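Local coordinates for extracellular solute-binding protein family 5 (Brucella melitensis, PDB 4ONY) that probably binds peptides or related solutes in the periplasm and delivers them to an ABC transporter for uptake, at residues L311-N316 / L450-N455; M155-K160 / E175-E180. All coordinates share one frame; numbering follows the deposited sequence. Where two conformers were deposited one is given.

Interaction 1 (311-316 with 450-455) and interaction 2 (155-160 with 175-180) involve different sheets of the chain, strand 310-315 in one and strand 158-165 in the other, and do not touch: their centres are 43 Å apart and their nearest atoms about 22 Å. The first is a buried aromatic contact between a strand of a mixed sheet and a helix, joining parts of the chain more than 130 residues apart. The second is a surface contact at one end of an antiparallel hairpin, closed over a short span and completed earlier in the sequence. Neither includes any of the residues that hold the bound 1-ethoxy-2-(2-ethoxyethoxy)ethane, namely Gln-222, Gln-225, Arg-226, Tyr-256 and Tyr-257.

Interaction 1: residues L311-N316 / L450-N455; sequences LGFVFN and LAYQRN
Phe-313 and Tyr-452 meet in an offset stack that makes up nearly the whole of this contact. Their ring centroids are 4.7 Å apart and the planes are inclined by 26°, so the rings overlap only in part. CD2 of Tyr-452 lies over one face of the phenylalanine, displaced toward its rim, and comes within 3.4 Å of Phe-313 CE2. The two side chains come from opposing sides and pass alongside one another; with CG of Tyr-452 anti to its backbone N (chi1 -170°), the tyrosine ring extends from the helix toward the strand. Its CB also touches the phenylalanine, 3.9 Å from Phe-313 CZ.

Here strand 310-315, inside a mixed six-stranded sheet, is covered on one face by helix 443-458, an alpha/beta layering that belongs to the periplasmic binding protein fold. Met-484 of the adjoining strand 484-489 touches the side chains of Phe-313, Phe-315 and Tyr-452, and Val-558 of strand 557-562 also touches Tyr-452.

The contact is looser toward Phe-315, whose CZ stays 4.4 Å from Tyr-452 OH and approaches it obliquely. That ring is packed mainly by other neighbours, among them Phe-322, which it meets edge-to-face. Tyr-452 is buried, and its hydroxyl is satisfied by a hydrogen bond to the carbonyl oxygen of Leu-331, which ties the polar end of the ring to helix 325-333.

Interaction 2: residues M155-K160 / E175-E180; sequences MSRVAK and EKSDRE
Arg-157 and Lys-176 cross at about a right angle, touching through their aliphatic carbons while their charged ends stay apart. CD of Arg-157 is the meeting point: it lies 3.5 Å from Lys-176 CB and 3.4 Å from the carbonyl oxygen, Lys-176 O. One carbon nearer the backbone, Arg-157 CG packs on the main chain of Ser-177, 3.4 Å from its CA. The arginine chain is folded, with bends at chi2 (60°) and chi3 (54°), and this turns its guanidinium group back toward its own segment. There NE donates to Ser-156 OG over 3.1 Å along a nearly straight path (163°), with the oxygen at the edge of the guanidinium and close to its plane. A further bond from NH2 to the carbonyl oxygen of Ser-153 gives the group a second hold, which should limit its rotation; Ser-156 OG is hydrogen-bonded to the same carbonyl oxygen.

Lys-176 runs across the arginine and past the carbonyl group of Ser-156. Its CD passes 3.6 Å from Ser-156 O, and its NZ is linked to that oxygen by a water, which accepts from Lys-176 NZ (3.0 Å) and donates to Ser-156 O. Asn-174 ND2 also binds this carbonyl oxygen. The two like charges remain separated, Arg-157 NE being 6.3 Å from Lys-176 NZ, in a setting where the lysine is exposed to solvent.

Backbone bonds of Arg-157 with Asn-174, and of Ala-159 and Lys-160 with Thr-172, carry the pairing onward into strands 158-165 and 168-173. Ala-159 and Lys-160 both face Thr-172 in a classic beta bulge, at the open end of an antiparallel beta hairpin.

Interaction 1: residues L311-N316 / L450-N455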
# COMPACT_ATOMS: atom_id res chain seq x y z
N LEU A 311 1.09 -3.32 11.45
CA LEU A 311 1.16 -4.68 11.93
C LEU A 311 0.80 -4.56 13.42
O LEU A 311 1.38 -3.77 14.15
CB LEU A 311 2.58 -5.27 11.79
CG LEU A 311 2.81 -6.65 12.39
CD1 LEU A 311 1.96 -7.72 11.71
CD2 LEU A 311 4.26 -7.05 12.27
N GLY A 312 -0.13 -5.38 13.88
CA GLY A 312 -0.53 -5.37 15.28
C GLY A 312 -1.19 -6.64 15.73
O GLY A 312 -1.63 -7.43 14.87
N PHE A 313 -1.30 -6.83 17.05
CA PHE A 313 -2.19 -7.85 17.57
C PHE A 313 -3.58 -7.28 17.50
O PHE A 313 -3.77 -6.10 17.78
CB PHE A 313 -1.86 -8.24 19.00
CG PHE A 313 -0.57 -8.95 19.17
CD1 PHE A 313 -0.44 -10.28 18.79
CD2 PHE A 313 0.51 -8.33 19.77
CE1 PHE A 313 0.74 -10.97 18.98
CE2 PHE A 313 1.71 -9.04 19.99
CZ PHE A 313 1.81 -10.37 19.59
N VAL A 314 -4.53 -8.08 17.06
CA VAL A 314 -5.90 -7.68 16.88
C VAL A 314 -6.80 -8.35 17.88
O VAL A 314 -6.79 -9.56 18.01
CB VAL A 314 -6.42 -8.00 15.47
CG1 VAL A 314 -7.82 -7.44 15.30
CG2 VAL A 314 -5.55 -7.33 14.40
N PHE A 315 -7.54 -7.57 18.65
CA PHE A 315 -8.52 -8.10 19.58
C PHE A 315 -9.83 -8.35 18.83
O PHE A 315 -10.38 -7.42 18.22
CB PHE A 315 -8.87 -7.07 20.67
CG PHE A 315 -7.71 -6.69 21.60
CD1 PHE A 315 -7.38 -7.51 22.68
CD2 PHE A 315 -7.06 -5.50 21.42
CE1 PHE A 315 -6.35 -7.17 23.56
CE2 PHE A 315 -6.01 -5.14 22.28
CZ PHE A 315 -5.67 -5.98 23.35
N ASN A 316 -10.36 -9.57 18.91
CA ASN A 316 -11.74 -9.80 18.45
C ASN A 316 -12.77 -9.31 19.47
O ASN A 316 -13.15 -10.05 20.37
CB ASN A 316 -12.02 -11.27 18.12
CG ASN A 316 -13.36 -11.47 17.43
OD1 ASN A 316 -14.11 -10.53 17.20
ND2 ASN A 316 -13.68 -12.75 17.13
N LEU A 450 4.91 -15.36 21.60
CA LEU A 450 5.60 -15.89 22.76
C LEU A 450 6.11 -14.77 23.63
O LEU A 450 6.02 -14.86 24.83
CB LEU A 450 6.77 -16.80 22.36
CG LEU A 450 6.35 -18.22 21.95
CD1 LEU A 450 7.47 -18.94 21.18
CD2 LEU A 450 5.95 -19.06 23.18
N ALA A 451 6.66 -13.73 23.03
CA ALA A 451 7.17 -12.61 23.81
C ALA A 451 6.01 -11.89 24.53
O ALA A 451 6.14 -11.56 25.70
CB ALA A 451 7.96 -11.66 22.93
N TYR A 452 4.88 -11.68 23.85
CA TYR A 452 3.74 -11.03 24.46
C TYR A 452 3.17 -11.93 25.58
O TYR A 452 2.83 -11.44 26.67
CB TYR A 452 2.68 -10.77 23.39
CG TYR A 452 1.51 -9.90 23.74
CD1 TYR A 452 1.58 -8.93 24.73
CD2 TYR A 452 0.34 -9.97 23.00
CE1 TYR A 452 0.50 -8.10 25.04
CE2 TYR A 452 -0.74 -9.12 23.28
CZ TYR A 452 -0.66 -8.18 24.32
OH TYR A 452 -1.72 -7.32 24.60
N GLN A 453 3.07 -13.21 25.30
CA GLN A 453 2.67 -14.18 26.32
C GLN A 453 3.47 -14.13 27.62
O GLN A 453 2.86 -14.22 28.69
CB GLN A 453 2.71 -15.62 25.78
CG GLN A 453 2.52 -16.70 26.85
CD GLN A 453 2.82 -18.07 26.27
OE1 GLN A 453 3.95 -18.34 25.90
NE2 GLN A 453 1.81 -18.87 26.09
N ARG A 454 4.79 -13.97 27.54
CA ARG A 454 5.59 -13.86 28.76
C ARG A 454 5.12 -12.65 29.61
O ARG A 454 4.93 -12.77 30.84
CB ARG A 454 7.10 -13.87 28.46
CG ARG A 454 7.59 -15.26 28.02
CD ARG A 454 9.12 -15.41 27.84
NE ARG A 454 9.70 -14.63 26.72
CZ ARG A 454 9.72 -15.05 25.45
NH1 ARG A 454 9.20 -16.23 25.13
NH2 ARG A 454 10.26 -14.32 24.49
N ASN A 455 4.87 -11.52 28.97
CA ASN A 455 4.41 -10.34 29.75
C ASN A 455 2.99 -10.47 30.33
O ASN A 455 2.70 -10.06 31.50
CB ASN A 455 4.54 -9.09 28.92
CG ASN A 455 5.97 -8.67 28.80
OD1 ASN A 455 6.65 -8.94 27.80
ND2 ASN A 455 6.46 -8.03 29.85

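Interaction 2: residues M155-K160 / E175-E180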
# COMPACT_ATOMS: atom_id res chain seq x y z
N MET A 155 -17.66 0.41 -16.11
CA MET A 155 -18.80 0.84 -16.87
C MET A 155 -20.12 0.87 -16.08
O MET A 155 -20.99 1.62 -16.43
CB MET A 155 -18.96 0.02 -18.16
CG MET A 155 -17.95 0.37 -19.23
SD MET A 155 -17.97 2.08 -19.81
CE MET A 155 -19.55 2.07 -20.69
N SER A 156 -20.24 0.10 -15.00
CA SER A 156 -21.43 0.20 -14.12
C SER A 156 -21.61 1.59 -13.52
O SER A 156 -22.72 1.95 -13.07
CB SER A 156 -21.31 -0.81 -12.99
OG SER A 156 -20.26 -0.44 -12.08
N ARG A 157 -20.53 2.38 -13.52
CA ARG A 157 -20.56 3.80 -13.12
C ARG A 157 -20.66 4.81 -14.25
O ARG A 157 -20.71 6.03 -14.00
CB ARG A 157 -19.28 4.12 -12.33
CG ARG A 157 -19.48 4.33 -10.85
CD ARG A 157 -20.06 3.12 -10.17
NE ARG A 157 -19.26 1.95 -10.43
CZ ARG A 157 -18.11 1.67 -9.83
NH1 ARG A 157 -17.62 2.49 -8.92
NH2 ARG A 157 -17.47 0.54 -10.14
N VAL A 158 -20.66 4.34 -15.49
CA VAL A 158 -20.56 5.24 -16.63
C VAL A 158 -21.88 5.29 -17.37
O VAL A 158 -22.37 4.27 -17.82
CB VAL A 158 -19.44 4.80 -17.61
CG1 VAL A 158 -19.42 5.67 -18.85
CG2 VAL A 158 -18.08 4.83 -16.91
N ALA A 159 -22.46 6.48 -17.50
CA ALA A 159 -23.70 6.61 -18.29
C ALA A 159 -23.43 6.56 -19.76
O ALA A 159 -24.18 5.96 -20.50
CB ALA A 159 -24.42 7.92 -17.93
N LYS A 160 -22.38 7.23 -20.21
CA LYS A 160 -22.07 7.33 -21.62
C LYS A 160 -20.56 7.51 -21.78
O LYS A 160 -19.91 8.17 -20.95
CB LYS A 160 -22.81 8.51 -22.28
N GLU A 175 -25.24 7.99 -11.20
CA GLU A 175 -25.37 8.26 -9.77
C GLU A 175 -24.59 7.28 -8.87
O GLU A 175 -24.38 7.56 -7.69
CB GLU A 175 -26.86 8.34 -9.39
CG GLU A 175 -27.60 7.00 -9.37
CD GLU A 175 -27.73 6.32 -10.75
OE1 GLU A 175 -27.87 7.03 -11.80
OE2 GLU A 175 -27.73 5.05 -10.78
N LYS A 176 -24.16 6.14 -9.39
CA LYS A 176 -23.31 5.27 -8.61
C LYS A 176 -21.85 5.79 -8.48
O LYS A 176 -21.08 5.23 -7.75
CB LYS A 176 -23.28 3.88 -9.18
CG LYS A 176 -24.62 3.17 -9.14
CD LYS A 176 -24.47 1.89 -9.95
CE LYS A 176 -25.31 0.74 -9.42
NZ LYS A 176 -25.10 -0.46 -10.30
N SER A 177 -21.47 6.81 -9.24
CA SER A 177 -20.11 7.30 -9.25
C SER A 177 -19.84 8.12 -7.97
O SER A 177 -20.76 8.51 -7.29
CB SER A 177 -19.93 8.16 -10.49
OG SER A 177 -18.58 8.54 -10.64
N ASP A 178 -18.57 8.36 -7.67
CA ASP A 178 -18.18 9.24 -6.57
C ASP A 178 -17.00 10.10 -7.04
O ASP A 178 -16.55 10.00 -8.17
CB ASP A 178 -17.87 8.43 -5.33
CG ASP A 178 -16.73 7.46 -5.53
OD1 ASP A 178 -15.81 7.69 -6.37
OD2 ASP A 178 -16.76 6.44 -4.84
N ARG A 179 -16.53 10.96 -6.17
CA ARG A 179 -15.53 11.93 -6.55
C ARG A 179 -14.19 11.30 -6.87
O ARG A 179 -13.46 11.85 -7.69
CB ARG A 179 -15.42 13.02 -5.49
CG ARG A 179 -16.63 13.96 -5.53
CD ARG A 179 -16.48 15.10 -4.53
NE ARG A 179 -15.35 15.93 -4.90
CZ ARG A 179 -15.32 16.82 -5.88
NH1 ARG A 179 -16.40 17.13 -6.62
NH2 ARG A 179 -14.19 17.47 -6.10
N GLU A 180 -13.88 10.14 -6.29
CA GLU A 180 -12.66 9.41 -6.66
C GLU A 180 -12.75 8.73 -8.05
O GLU A 180 -11.73 8.57 -8.70
CB GLU A 180 -12.35 8.32 -5.63
CG GLU A 180 -11.01 7.61 -5.82
CD GLU A 180 -11.01 6.16 -5.33
OE1 GLU A 180 -12.05 5.48 -5.35
OE2 GLU A 180 -9.92 5.68 -4.98
O HOH W 1 -24.86 0.52 -13.12